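Local coordinates for adenosine kinase, putative (Trypanosoma brucei, PDB 3OTX), which probably phosphorylates adenosine to AMP with ATP and magnesium, a purine-salvage step, and is captured here with the two-headed inhibitor bis(adenosine)-5'-pentaphosphate, at residues I196-P201 and D219-N224; E244-A249 and R261-T266. The protein carries 1 engineered substitution. All coordinates share one frame; numbering follows the deposited sequence.

Overall arrangement
Both contacts belong to the large sheet of a ribokinase-like (PfkB) fold. Contact 1 joins neighbouring parallel strands, 193-197 and 220-224. Contact 2 lays helix 242-251 over the next strand, 262-267. The centres of the two contacts are about 10 Å apart. They touch directly through 220-224 and 262-267, which lie side by side: Asp219 O is 2.8 Å from Val262 N, and Ile221 O is 2.9 Å from Val264 N, both probable hydrogen bonds. Both strands end at the bound bis(adenosine)-5'-pentaphosphate. Asn224 from contact 1 and Thr266 from contact 2 each hydrogen-bond one of its phosphates, and Asp268, Gln290 and Asp301 also bind it.

Contact 1 (I196-P201 and D219-N224); sequences INLSAP and DIIVAN. With AP5 (bis(adenosine)-5'-pentaphosphate), chain C.
Ile196 and Asn197 pair with Ile221 and Val222 as parallel neighbours in the central sheet of the ribokinase-like fold. Ile196 N binds Ile220 O at 3.0 Å, and Ile196 O accepts from Val222 N. Leu198 N, past the end of the strand, continues the pattern onto Val222 O.

Leu198 makes the closest apolar contact across the strands. Its CD1 methyl presses on the small Ala223 CB at 3.7 Å. The Leu198 and Ile221 side chains cross obliquely, with CD2 4.1 Å from Ile221 CG2. The leucine fork thus forms a bump spanning Ala223 CB and Ile221 CG2. Phe231 of helix 225-235 packs on it. Ile196 and Ile221 share a face of the sheet but meet loosely, CG1 to CG1.

Asn197 and Val222 lie on the other face. With CG anti to the backbone N (chi1 174°), the Asn197 amide leans along the neighbouring strand. In this conformer, one of two, ND2 gives a weak bond to Val222 O, whose firm donor is Leu198 N. OD1 takes a weak bond from Ser199 N.

Asn224 ends the strand and caps helix 225-235: OD1 accepts from Glu227 N, and ND2 donates to AP5 O1B at 2.8 Å, nearly straight at 165°.

Contact 2 (E244-A249 and R261-T266); sequences EIARRA and RVVVFT. With AP5 (bis(adenosine)-5'-pentaphosphate), chain C.
This contact belongs to the large alpha/beta domain of the ribokinase-like fold, beside the ADP-binding site; in it, helix 242-251 packs on strand 262-267 of the central sheet. The short segments run nearly antiparallel, at 157°, and their axes approach to 8.1 Å. Alternate strand residues Val263 and Phe265 point at the helix. Val262 and Val264 point away from it; Val264 packs on Phe303 and Phe307 of helix 300-311.

Small residues let the helix come close. Ala249 CB sits against Val263 CG2 at 3.6 Å. Ala246 CB rests over the hollow where the other methyl, Val263 CG1, meets the Phe265 ring, 3.8 Å from Phe265 CE2. The two valine methyls are thus shared between successive turns of the helix. Val263 CG1 also lies over one face of the Phe265 ring, offset toward the rim and 3.4 Å above its plane. The ring turns an edge to the helix backbone, with CE2 3.6 Å from Ala246 N. The Ile245 side chain runs at about a right angle to that of Phe265, and its CG2 meets CE2 obliquely.

Arg261 ties the far end. Its chain bends at chi2 and chi3, which brings NH1 back to Ala249 O at 3.0 Å. The carbonyl is met almost end-on, but it is tilted from the guanidinium plane and the N-H angle is only 134°. Thr218, Val253 and Pro254 offer further carbonyls to the same group, so four backbone carbonyls hold the guanidinium.

On the outer side of the helix, Glu244 forms salt bridges with Arg247 and Arg248. At the other end of the strand, Thr266 OG1 donates to AP5 O2A at 2.8 Å. A helix laid on a strand whose end binds a nucleotide phosphate fits the layered alpha/beta architecture of PfkB kinases.

Contact 1 (I196-P201 and D219-N224)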
ATOM      1  N   ILE A 196      -4.050  -6.421   5.014  1.00 12.18           N
ATOM      2  CA  ILE A 196      -2.727  -6.263   4.405  0.50 13.40           C
ATOM      3  C   ILE A 196      -2.841  -6.269   2.899  1.00 13.72           C
ATOM      4  O   ILE A 196      -3.782  -6.875   2.339  1.00 15.49           O
ATOM      5  CB  ILE A 196      -1.746  -7.377   4.806  0.50 17.13           C
ATOM      6  CG1 ILE A 196      -2.298  -8.773   4.499  0.50 25.38           C
ATOM      7  CG2 ILE A 196      -1.374  -7.264   6.233  0.50 16.78           C
ATOM      8  CD1 ILE A 196      -1.388  -9.872   4.966  0.50 30.97           C
ATOM      9  N   ASN A 197      -1.910  -5.599   2.232  1.00 13.33           N
ATOM     10  CA  ASN A 197      -1.728  -5.751   0.799  0.50 14.95           C
ATOM     11  C   ASN A 197      -0.480  -6.594   0.597  1.00 14.60           C
ATOM     12  O   ASN A 197       0.455  -6.455   1.350  1.00 15.59           O
ATOM     13  CB  ASN A 197      -1.585  -4.360   0.163  0.50 18.04           C
ATOM     14  CG  ASN A 197      -1.232  -4.408  -1.320  0.50 16.26           C
ATOM     15  OD1 ASN A 197      -0.208  -3.889  -1.719  0.50 22.13           O
ATOM     16  ND2 ASN A 197      -2.073  -5.032  -2.120  0.50 32.06           N
ATOM     17  N   LEU A 198      -0.453  -7.420  -0.438  1.00 13.29           N
ATOM     18  CA  LEU A 198       0.736  -8.222  -0.709  1.00 13.68           C
ATOM     19  C   LEU A 198       1.930  -7.431  -1.245  1.00 16.14           C
ATOM     20  O   LEU A 198       3.063  -7.912  -1.172  1.00 15.82           O
ATOM     21  CB  LEU A 198       0.373  -9.389  -1.633  1.00 14.32           C
ATOM     22  CG  LEU A 198      -0.625 -10.397  -1.044  1.00 16.20           C
ATOM     23  CD1 LEU A 198      -0.741 -11.604  -1.978  1.00 15.24           C
ATOM     24  CD2 LEU A 198      -0.166 -10.836   0.372  1.00 15.06           C
ATOM     25  N   SER A 199       1.660  -6.239  -1.799  1.00 13.72           N
ATOM     26  CA  SER A 199       2.683  -5.215  -2.210  1.00 14.97           C
ATOM     27  C   SER A 199       3.581  -5.537  -3.386  1.00 15.88           C
ATOM     28  O   SER A 199       3.744  -4.697  -4.281  1.00 16.81           O
ATOM     29  CB  SER A 199       3.572  -4.790  -1.035  1.00 14.35           C
ATOM     30  OG  SER A 199       2.832  -4.129  -0.011  1.00 15.01           O
ATOM     31  N   ALA A 200       4.225  -6.693  -3.376  1.00 14.31           N
ATOM     32  CA  ALA A 200       5.156  -7.032  -4.451  1.00 15.81           C
ATOM     33  C   ALA A 200       5.457  -8.498  -4.458  1.00 18.41           C
ATOM     34  O   ALA A 200       5.543  -9.120  -3.399  1.00 17.41           O
ATOM     35  CB  ALA A 200       6.479  -6.222  -4.287  1.00 17.47           C
ATOM     36  N   PRO A 201       5.680  -9.065  -5.650  1.00 18.42           N
ATOM     37  CA  PRO A 201       6.081 -10.451  -5.653  1.00 19.53           C
ATOM     38  C   PRO A 201       7.259 -10.744  -4.742  1.00 19.61           C
ATOM     39  O   PRO A 201       7.290 -11.824  -4.166  1.00 20.50           O
ATOM     40  CB  PRO A 201       6.428 -10.720  -7.127  1.00 23.14           C
ATOM     41  CG  PRO A 201       5.476  -9.808  -7.864  1.00 25.32           C
ATOM     42  CD  PRO A 201       5.404  -8.546  -7.010  1.00 20.55           C
ATOM     43  N   ASP A 219      -7.627 -10.335   8.415  1.00 13.84           N
ATOM     44  CA  ASP A 219      -8.984 -10.494   7.897  1.00 12.24           C
ATOM     45  C   ASP A 219      -9.088 -10.278   6.377  1.00 14.53           C
ATOM     46  O   ASP A 219      -9.686 -11.118   5.686  1.00 17.68           O
ATOM     47  CB  ASP A 219      -9.931  -9.566   8.624  1.00 15.34           C
ATOM     48  CG  ASP A 219      -9.838  -9.720  10.123  1.00 14.77           C
ATOM     49  OD1 ASP A 219     -10.209 -10.783  10.650  1.00 16.47           O
ATOM     50  OD2 ASP A 219      -9.395  -8.788  10.789  1.00 15.49           O
ATOM     51  N   ILE A 220      -8.490  -9.203   5.843  1.00 11.45           N
ATOM     52  CA  ILE A 220      -8.669  -8.914   4.433  1.00 13.62           C
ATOM     53  C   ILE A 220      -7.277  -8.878   3.790  1.00 13.01           C
ATOM     54  O   ILE A 220      -6.385  -8.183   4.255  1.00 12.14           O
ATOM     55  CB  ILE A 220      -9.406  -7.578   4.221  1.00 14.73           C
ATOM     56  CG1 ILE A 220     -10.748  -7.580   4.980  1.00 15.91           C
ATOM     57  CG2 ILE A 220      -9.577  -7.303   2.731  1.00 17.04           C
ATOM     58  CD1 ILE A 220     -11.777  -6.615   4.423  1.00 19.96           C
ATOM     59  N   ILE A 221      -7.122  -9.668   2.736  1.00 13.54           N
ATOM     60  CA  ILE A 221      -5.912  -9.693   1.962  1.00 15.62           C
ATOM     61  C   ILE A 221      -6.231  -9.068   0.613  1.00 15.61           C
ATOM     62  O   ILE A 221      -7.155  -9.505  -0.072  1.00 15.00           O
ATOM     63  CB  ILE A 221      -5.433 -11.119   1.707  1.00 16.58           C
ATOM     64  CG1 ILE A 221      -5.166 -11.860   3.042  1.00 17.03           C
ATOM     65  CG2 ILE A 221      -4.199 -11.089   0.774  1.00 17.59           C
ATOM     66  CD1 ILE A 221      -5.008 -13.359   2.899  1.00 23.37           C
ATOM     67  N   VAL A 222      -5.461  -8.043   0.241  1.00 12.86           N
ATOM     68  CA  VAL A 222      -5.682  -7.328  -1.025  1.00 13.91           C
ATOM     69  C   VAL A 222      -4.399  -7.483  -1.855  1.00 13.81           C
ATOM     70  O   VAL A 222      -3.285  -7.412  -1.318  1.00 14.12           O
ATOM     71  CB  VAL A 222      -5.984  -5.838  -0.759  1.00 13.27           C
ATOM     72  CG1 VAL A 222      -6.179  -5.062  -2.077  1.00 18.75           C
ATOM     73  CG2 VAL A 222      -7.249  -5.706   0.071  1.00 15.50           C
ATOM     74  N   ALA A 223      -4.545  -7.752  -3.157  1.00 13.95           N
ATOM     75  CA  ALA A 223      -3.388  -7.833  -4.052  1.00 13.32           C
ATOM     76  C   ALA A 223      -3.815  -7.594  -5.483  1.00 15.22           C
ATOM     77  O   ALA A 223      -4.982  -7.452  -5.759  1.00 15.80           O
ATOM     78  CB  ALA A 223      -2.729  -9.182  -3.954  1.00 15.20           C
ATOM     79  N   ASN A 224      -2.851  -7.533  -6.383  1.00 15.08           N
ATOM     80  CA  ASN A 224      -3.165  -7.546  -7.800  1.00 14.24           C
ATOM     81  C   ASN A 224      -3.007  -8.942  -8.405  1.00 18.15           C
ATOM     82  O   ASN A 224      -2.654  -9.897  -7.713  1.00 15.97           O
ATOM     83  CB  ASN A 224      -2.311  -6.506  -8.545  1.00 14.96           C
ATOM     84  CG  ASN A 224      -0.843  -6.833  -8.513  1.00 19.12           C
ATOM     85  OD1 ASN A 224      -0.439  -7.914  -8.079  1.00 15.64           O
ATOM     86  ND2 ASN A 224      -0.026  -5.902  -8.972  1.00 21.16           N
TER
HETATM   87  PA  AP5 C 346      -4.243  -2.782 -10.988  1.00 14.08           P
HETATM   88  O1A AP5 C 346      -3.455  -2.604 -12.282  1.00 14.78           O
HETATM   89  O2A AP5 C 346      -4.753  -4.191 -10.763  1.00 15.80           O
HETATM   90  O3A AP5 C 346      -3.406  -2.387  -9.671  1.00 14.22           O
HETATM   91  PB  AP5 C 346      -1.838  -2.658  -9.402  1.00 14.59           P
HETATM   92  O1B AP5 C 346      -1.274  -3.720 -10.295  1.00 15.34           O
HETATM   93  O2B AP5 C 346      -1.689  -2.842  -7.932  1.00 16.02           O
HETATM   94  O3B AP5 C 346      -1.275  -1.236  -9.844  1.00 15.66           O
HETATM   95  PG  AP5 C 346       0.168  -0.718 -10.272  1.00 20.12           P
HETATM   96  O1G AP5 C 346      -0.045   0.492 -11.128  1.00 28.34           O
HETATM   97  O2G AP5 C 346       0.995  -1.713 -11.056  1.00 21.35           O
HETATM   98  O3G AP5 C 346       0.718  -0.292  -8.885  1.00 19.99           O
HETATM   99  PD  AP5 C 346       2.148   0.339  -8.470  1.00 19.89           P
HETATM  100  O1D AP5 C 346       3.095   0.540  -9.639  1.00 21.05           O
HETATM  101  O2D AP5 C 346       2.612  -0.484  -7.301  1.00 20.75           O
HETATM  102  O3D AP5 C 346       1.697   1.816  -8.018  1.00 16.42           O
HETATM  103  PE  AP5 C 346       1.177   2.242  -6.550  1.00 18.91           P
HETATM  104  O1E AP5 C 346       0.286   1.164  -5.999  1.00 20.09           O
HETATM  105  O2E AP5 C 346       0.618   3.662  -6.616  1.00 21.15           O
HETATM  106  O5F AP5 C 346      -5.404  -1.676 -10.979  1.00 13.22           O
HETATM  107  C5F AP5 C 346      -6.209  -1.470  -9.818  1.00 13.47           C
HETATM  108  C4F AP5 C 346      -7.515  -0.839 -10.236  1.00 11.80           C
HETATM  109  O4F AP5 C 346      -7.262   0.353 -10.993  1.00 15.07           O
HETATM  110  C3F AP5 C 346      -8.355  -1.682 -11.190  1.00 14.08           C
HETATM  111  O3F AP5 C 346      -9.174  -2.559 -10.456  1.00 15.69           O
HETATM  112  C2F AP5 C 346      -9.097  -0.657 -11.998  1.00 17.57           C
HETATM  113  O2F AP5 C 346     -10.211  -0.196 -11.276  1.00 17.61           O
HETATM  114  C1F AP5 C 346      -8.091   0.496 -12.081  1.00 14.42           C
HETATM  115  N9A AP5 C 346      -7.233   0.451 -13.299  1.00 15.43           N
HETATM  116  C8A AP5 C 346      -5.872   0.135 -13.355  1.00 13.65           C
HETATM  117  N7A AP5 C 346      -5.478   0.237 -14.654  1.00 16.39           N
HETATM  118  C5A AP5 C 346      -6.538   0.619 -15.403  1.00 16.49           C
HETATM  119  C6A AP5 C 346      -6.703   0.910 -16.740  1.00 22.18           C
HETATM  120  N6A AP5 C 346      -5.672   0.940 -17.588  1.00 26.43           N
HETATM  121  N1A AP5 C 346      -7.943   1.297 -17.186  1.00 25.29           N
HETATM  122  C2A AP5 C 346      -9.025   1.427 -16.329  1.00 25.08           C
HETATM  123  N3A AP5 C 346      -8.844   1.145 -14.992  1.00 18.78           N
HETATM  124  C4A AP5 C 346      -7.631   0.775 -14.536  1.00 17.69           C
HETATM  125  O5J AP5 C 346       2.532   2.240  -5.655  1.00 19.13           O
HETATM  126  C5J AP5 C 346       3.590   3.125  -5.981  1.00 17.96           C
HETATM  127  C4J AP5 C 346       4.230   3.471  -4.647  1.00 11.65           C
HETATM  128  O4J AP5 C 346       4.961   2.348  -4.129  1.00 15.56           O
HETATM  129  C3J AP5 C 346       5.298   4.566  -4.741  1.00 12.83           C
HETATM  130  O3J AP5 C 346       4.732   5.768  -4.218  1.00 14.33           O
HETATM  131  C2J AP5 C 346       6.478   4.035  -3.911  1.00 14.02           C
HETATM  132  O2J AP5 C 346       7.004   4.987  -2.994  1.00 14.13           O
HETATM  133  C1J AP5 C 346       5.850   2.876  -3.178  1.00 14.74           C
HETATM  134  N9B AP5 C 346       6.819   1.861  -2.739  1.00 10.32           N
HETATM  135  C8B AP5 C 346       7.668   1.171  -3.562  1.00 11.93           C
HETATM  136  N7B AP5 C 346       8.424   0.370  -2.767  1.00 14.87           N
HETATM  137  C5B AP5 C 346       8.049   0.553  -1.462  1.00  9.35           C
HETATM  138  C6B AP5 C 346       8.481  -0.015  -0.257  1.00 10.20           C
HETATM  139  N6B AP5 C 346       9.507  -0.876  -0.160  1.00 11.62           N
HETATM  140  N1B AP5 C 346       7.877   0.454   0.878  1.00 11.27           N
HETATM  141  C2B AP5 C 346       6.827   1.344   0.889  1.00 11.88           C
HETATM  142  N3B AP5 C 346       6.433   1.936  -0.293  1.00 11.58           N
HETATM  143  C4B AP5 C 346       7.025   1.502  -1.446  1.00  9.40           C

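Contact 2 (E244-A249 and R261-T266)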
ATOM      1  N   GLU A 244      -9.697 -18.975  -8.371  1.00 21.03           N
ATOM      2  CA  GLU A 244      -9.352 -20.165  -7.562  1.00 23.10           C
ATOM      3  C   GLU A 244      -8.345 -19.801  -6.469  1.00 23.41           C
ATOM      4  O   GLU A 244      -8.470 -20.234  -5.331  1.00 22.72           O
ATOM      5  CB  GLU A 244      -8.834 -21.310  -8.459  1.00 23.68           C
ATOM      6  CG  GLU A 244      -8.412 -22.579  -7.719  1.00 26.50           C
ATOM      7  CD  GLU A 244      -9.555 -23.226  -6.939  1.00 30.62           C
ATOM      8  OE1 GLU A 244     -10.738 -22.916  -7.206  1.00 28.94           O
ATOM      9  OE2 GLU A 244      -9.247 -24.027  -6.037  1.00 27.10           O
ATOM     10  N   ILE A 245      -7.363 -18.968  -6.806  1.00 19.54           N
ATOM     11  CA  ILE A 245      -6.397 -18.499  -5.801  1.00 20.39           C
ATOM     12  C   ILE A 245      -7.114 -17.778  -4.667  1.00 22.36           C
ATOM     13  O   ILE A 245      -6.822 -18.015  -3.485  1.00 21.89           O
ATOM     14  CB  ILE A 245      -5.282 -17.634  -6.448  1.00 17.72           C
ATOM     15  CG1 ILE A 245      -4.542 -18.463  -7.506  1.00 22.40           C
ATOM     16  CG2 ILE A 245      -4.281 -17.131  -5.397  1.00 16.18           C
ATOM     17  CD1 ILE A 245      -3.651 -17.634  -8.454  1.00 21.54           C
ATOM     18  N   ALA A 246      -8.054 -16.901  -5.011  1.00 20.11           N
ATOM     19  CA  ALA A 246      -8.859 -16.201  -4.007  1.00 19.71           C
ATOM     20  C   ALA A 246      -9.676 -17.169  -3.122  1.00 18.55           C
ATOM     21  O   ALA A 246      -9.663 -17.032  -1.892  1.00 18.60           O
ATOM     22  CB  ALA A 246      -9.756 -15.126  -4.653  1.00 21.86           C
ATOM     23  N   ARG A 247     -10.350 -18.145  -3.743  1.00 17.98           N
ATOM     24  CA  ARG A 247     -11.110 -19.173  -3.027  1.00 22.54           C
ATOM     25  C   ARG A 247     -10.215 -19.850  -2.000  1.00 23.20           C
ATOM     26  O   ARG A 247     -10.581 -19.991  -0.819  1.00 22.72           O
ATOM     27  CB  ARG A 247     -11.620 -20.206  -4.051  1.00 22.29           C
ATOM     28  CG  ARG A 247     -12.583 -21.259  -3.545  1.00 30.36           C
ATOM     29  CD  ARG A 247     -13.198 -21.987  -4.757  1.00 31.45           C
ATOM     30  NE  ARG A 247     -14.219 -21.167  -5.416  1.00 43.94           N
ATOM     31  CZ  ARG A 247     -14.184 -20.721  -6.674  1.00 41.20           C
ATOM     32  NH1 ARG A 247     -13.177 -21.008  -7.503  1.00 34.12           N
ATOM     33  NH2 ARG A 247     -15.191 -19.981  -7.115  1.00 43.83           N
ATOM     34  N   ARG A 248      -9.042 -20.278  -2.446  1.00 21.20           N
ATOM     35  CA  ARG A 248      -8.117 -20.990  -1.557  1.00 23.52           C
ATOM     36  C   ARG A 248      -7.520 -20.064  -0.460  1.00 22.75           C
ATOM     37  O   ARG A 248      -7.231 -20.510   0.658  1.00 22.71           O
ATOM     38  CB  ARG A 248      -7.004 -21.666  -2.351  1.00 20.09           C
ATOM     39  CG  ARG A 248      -7.443 -22.696  -3.355  1.00 21.78           C
ATOM     40  CD  ARG A 248      -6.243 -23.297  -4.037  1.00 23.59           C
ATOM     41  NE  ARG A 248      -6.627 -24.151  -5.156  1.00 23.67           N
ATOM     42  CZ  ARG A 248      -5.798 -24.952  -5.813  1.00 20.96           C
ATOM     43  NH1 ARG A 248      -4.519 -25.023  -5.458  1.00 26.11           N
ATOM     44  NH2 ARG A 248      -6.248 -25.692  -6.817  1.00 23.70           N
ATOM     45  N   ALA A 249      -7.311 -18.788  -0.756  1.00 18.49           N
ATOM     46  CA  ALA A 249      -6.763 -17.886   0.277  1.00 16.54           C
ATOM     47  C   ALA A 249      -7.808 -17.652   1.347  1.00 21.87           C
ATOM     48  O   ALA A 249      -7.482 -17.319   2.486  1.00 23.04           O
ATOM     49  CB  ALA A 249      -6.343 -16.558  -0.354  1.00 16.93           C
ATOM     50  N   ARG A 261     -12.711 -13.852   6.728  1.00 19.30           N
ATOM     51  CA  ARG A 261     -11.625 -13.626   5.778  1.00 18.74           C
ATOM     52  C   ARG A 261     -12.177 -13.184   4.417  1.00 19.16           C
ATOM     53  O   ARG A 261     -13.127 -13.783   3.895  1.00 20.89           O
ATOM     54  CB  ARG A 261     -10.775 -14.923   5.719  1.00 20.83           C
ATOM     55  CG  ARG A 261      -9.860 -15.134   4.536  1.00 23.39           C
ATOM     56  CD  ARG A 261      -8.618 -14.198   4.485  1.00 22.42           C
ATOM     57  NE  ARG A 261      -7.686 -14.286   5.639  1.00 17.57           N
ATOM     58  CZ  ARG A 261      -6.939 -15.347   5.968  1.00 20.27           C
ATOM     59  NH1 ARG A 261      -7.021 -16.493   5.302  1.00 19.46           N
ATOM     60  NH2 ARG A 261      -6.118 -15.271   7.017  1.00 17.58           N
ATOM     61  N   VAL A 262     -11.598 -12.111   3.872  1.00 16.08           N
ATOM     62  CA  VAL A 262     -11.994 -11.547   2.582  1.00 15.60           C
ATOM     63  C   VAL A 262     -10.723 -11.488   1.737  1.00 16.19           C
ATOM     64  O   VAL A 262      -9.661 -11.102   2.240  1.00 17.55           O
ATOM     65  CB  VAL A 262     -12.558 -10.101   2.734  1.00 16.94           C
ATOM     66  CG1 VAL A 262     -13.005  -9.484   1.369  1.00 19.41           C
ATOM     67  CG2 VAL A 262     -13.687 -10.059   3.752  1.00 19.26           C
ATOM     68  N   VAL A 263     -10.824 -11.825   0.456  1.00 16.05           N
ATOM     69  CA  VAL A 263      -9.688 -11.703  -0.434  1.00 18.07           C
ATOM     70  C   VAL A 263     -10.125 -10.865  -1.631  1.00 17.43           C
ATOM     71  O   VAL A 263     -11.189 -11.108  -2.214  1.00 17.68           O
ATOM     72  CB  VAL A 263      -9.159 -13.090  -0.854  1.00 17.08           C
ATOM     73  CG1 VAL A 263      -7.963 -12.992  -1.767  1.00 21.10           C
ATOM     74  CG2 VAL A 263      -8.762 -13.940   0.397  1.00 18.96           C
ATOM     75  N   VAL A 264      -9.308  -9.874  -1.992  1.00 14.83           N
ATOM     76  CA  VAL A 264      -9.635  -8.953  -3.084  1.00 13.50           C
ATOM     77  C   VAL A 264      -8.431  -8.891  -4.012  1.00 14.51           C
ATOM     78  O   VAL A 264      -7.370  -8.436  -3.591  1.00 16.24           O
ATOM     79  CB  VAL A 264      -9.865  -7.527  -2.533  1.00 16.01           C
ATOM     80  CG1 VAL A 264     -10.212  -6.545  -3.671  1.00 17.40           C
ATOM     81  CG2 VAL A 264     -10.970  -7.511  -1.464  1.00 17.05           C
ATOM     82  N   PHE A 265      -8.582  -9.322  -5.261  1.00 13.03           N
ATOM     83  CA  PHE A 265      -7.485  -9.294  -6.238  1.00 14.19           C
ATOM     84  C   PHE A 265      -7.918  -8.455  -7.435  1.00 13.55           C
ATOM     85  O   PHE A 265      -8.874  -8.807  -8.148  1.00 15.28           O
ATOM     86  CB  PHE A 265      -7.133 -10.704  -6.756  1.00 15.62           C
ATOM     87  CG  PHE A 265      -6.532 -11.619  -5.737  1.00 17.17           C
ATOM     88  CD1 PHE A 265      -5.684 -11.129  -4.746  1.00 15.42           C
ATOM     89  CD2 PHE A 265      -6.783 -13.001  -5.811  1.00 17.52           C
ATOM     90  CE1 PHE A 265      -5.094 -12.001  -3.820  1.00 16.02           C
ATOM     91  CE2 PHE A 265      -6.197 -13.877  -4.890  1.00 19.33           C
ATOM     92  CZ  PHE A 265      -5.364 -13.356  -3.897  1.00 16.03           C
ATOM     93  N   THR A 266      -7.209  -7.355  -7.649  1.00 13.82           N
ATOM     94  CA  THR A 266      -7.490  -6.470  -8.766  1.00 12.69           C
ATOM     95  C   THR A 266      -6.807  -6.984 -10.028  1.00 16.14           C
ATOM     96  O   THR A 266      -5.786  -7.695  -9.966  1.00 16.13           O
ATOM     97  CB  THR A 266      -7.062  -5.015  -8.488  1.00 15.38           C
ATOM     98  OG1 THR A 266      -5.647  -4.975  -8.245  1.00 13.68           O
ATOM     99  CG2 THR A 266      -7.771  -4.465  -7.251  1.00 16.46           C
TER
HETATM  100  PA  AP5 C 346      -4.243  -2.782 -10.988  1.00 14.08           P
HETATM  101  O1A AP5 C 346      -3.455  -2.604 -12.282  1.00 14.78           O
HETATM  102  O2A AP5 C 346      -4.753  -4.191 -10.763  1.00 15.80           O
HETATM  103  O3A AP5 C 346      -3.406  -2.387  -9.671  1.00 14.22           O
HETATM  104  PB  AP5 C 346      -1.838  -2.658  -9.402  1.00 14.59           P
HETATM  105  O1B AP5 C 346      -1.274  -3.720 -10.295  1.00 15.34           O
HETATM  106  O2B AP5 C 346      -1.689  -2.842  -7.932  1.00 16.02           O
HETATM  107  O3B AP5 C 346      -1.275  -1.236  -9.844  1.00 15.66           O
HETATM  108  PG  AP5 C 346       0.168  -0.718 -10.272  1.00 20.12           P
HETATM  109  O1G AP5 C 346      -0.045   0.492 -11.128  1.00 28.34           O
HETATM  110  O2G AP5 C 346       0.995  -1.713 -11.056  1.00 21.35           O
HETATM  111  O3G AP5 C 346       0.718  -0.292  -8.885  1.00 19.99           O
HETATM  112  PD  AP5 C 346       2.148   0.339  -8.470  1.00 19.89           P
HETATM  113  O1D AP5 C 346       3.095   0.540  -9.639  1.00 21.05           O
HETATM  114  O2D AP5 C 346       2.612  -0.484  -7.301  1.00 20.75           O
HETATM  115  O3D AP5 C 346       1.697   1.816  -8.018  1.00 16.42           O
HETATM  116  PE  AP5 C 346       1.177   2.242  -6.550  1.00 18.91           P
HETATM  117  O1E AP5 C 346       0.286   1.164  -5.999  1.00 20.09           O
HETATM  118  O2E AP5 C 346       0.618   3.662  -6.616  1.00 21.15           O
HETATM  119  O5F AP5 C 346      -5.404  -1.676 -10.979  1.00 13.22           O
HETATM  120  C5F AP5 C 346      -6.209  -1.470  -9.818  1.00 13.47           C
HETATM  121  C4F AP5 C 346      -7.515  -0.839 -10.236  1.00 11.80           C
HETATM  122  O4F AP5 C 346      -7.262   0.353 -10.993  1.00 15.07           O
HETATM  123  C3F AP5 C 346      -8.355  -1.682 -11.190  1.00 14.08           C
HETATM  124  O3F AP5 C 346      -9.174  -2.559 -10.456  1.00 15.69           O
HETATM  125  C2F AP5 C 346      -9.097  -0.657 -11.998  1.00 17.57           C
HETATM  126  O2F AP5 C 346     -10.211  -0.196 -11.276  1.00 17.61           O
HETATM  127  C1F AP5 C 346      -8.091   0.496 -12.081  1.00 14.42           C
HETATM  128  N9A AP5 C 346      -7.233   0.451 -13.299  1.00 15.43           N
HETATM  129  C8A AP5 C 346      -5.872   0.135 -13.355  1.00 13.65           C
HETATM  130  N7A AP5 C 346      -5.478   0.237 -14.654  1.00 16.39           N
HETATM  131  C5A AP5 C 346      -6.538   0.619 -15.403  1.00 16.49           C
HETATM  132  C6A AP5 C 346      -6.703   0.910 -16.740  1.00 22.18           C
HETATM  133  N6A AP5 C 346      -5.672   0.940 -17.588  1.00 26.43           N
HETATM  134  N1A AP5 C 346      -7.943   1.297 -17.186  1.00 25.29           N
HETATM  135  C2A AP5 C 346      -9.025   1.427 -16.329  1.00 25.08           C
HETATM  136  N3A AP5 C 346      -8.844   1.145 -14.992  1.00 18.78           N
HETATM  137  C4A AP5 C 346      -7.631   0.775 -14.536  1.00 17.69           C
HETATM  138  O5J AP5 C 346       2.532   2.240  -5.655  1.00 19.13           O
HETATM  139  C5J AP5 C 346       3.590   3.125  -5.981  1.00 17.96           C
HETATM  140  C4J AP5 C 346       4.230   3.471  -4.647  1.00 11.65           C
HETATM  141  O4J AP5 C 346       4.961   2.348  -4.129  1.00 15.56           O
HETATM  142  C3J AP5 C 346       5.298   4.566  -4.741  1.00 12.83           C
HETATM  143  O3J AP5 C 346       4.732   5.768  -4.218  1.00 14.33           O
HETATM  144  C2J AP5 C 346       6.478   4.035  -3.911  1.00 14.02           C
HETATM  145  O2J AP5 C 346       7.004   4.987  -2.994  1.00 14.13           O
HETATM  146  C1J AP5 C 346       5.850   2.876  -3.178  1.00 14.74           C
HETATM  147  N9B AP5 C 346       6.819   1.861  -2.739  1.00 10.32           N
HETATM  148  C8B AP5 C 346       7.668   1.171  -3.562  1.00 11.93           C
HETATM  149  N7B AP5 C 346       8.424   0.370  -2.767  1.00 14.87           N
HETATM  150  C5B AP5 C 346       8.049   0.553  -1.462  1.00  9.35           C
HETATM  151  C6B AP5 C 346       8.481  -0.015  -0.257  1.00 10.20           C
HETATM  152  N6B AP5 C 346       9.507  -0.876  -0.160  1.00 11.62           N
HETATM  153  N1B AP5 C 346       7.877   0.454   0.878  1.00 11.27           N
HETATM  154  C2B AP5 C 346       6.827   1.344   0.889  1.00 11.88           C
HETATM  155  N3B AP5 C 346       6.433   1.936  -0.293  1.00 11.58           N
HETATM  156  C4B AP5 C 346       7.025   1.502  -1.446  1.00  9.40           C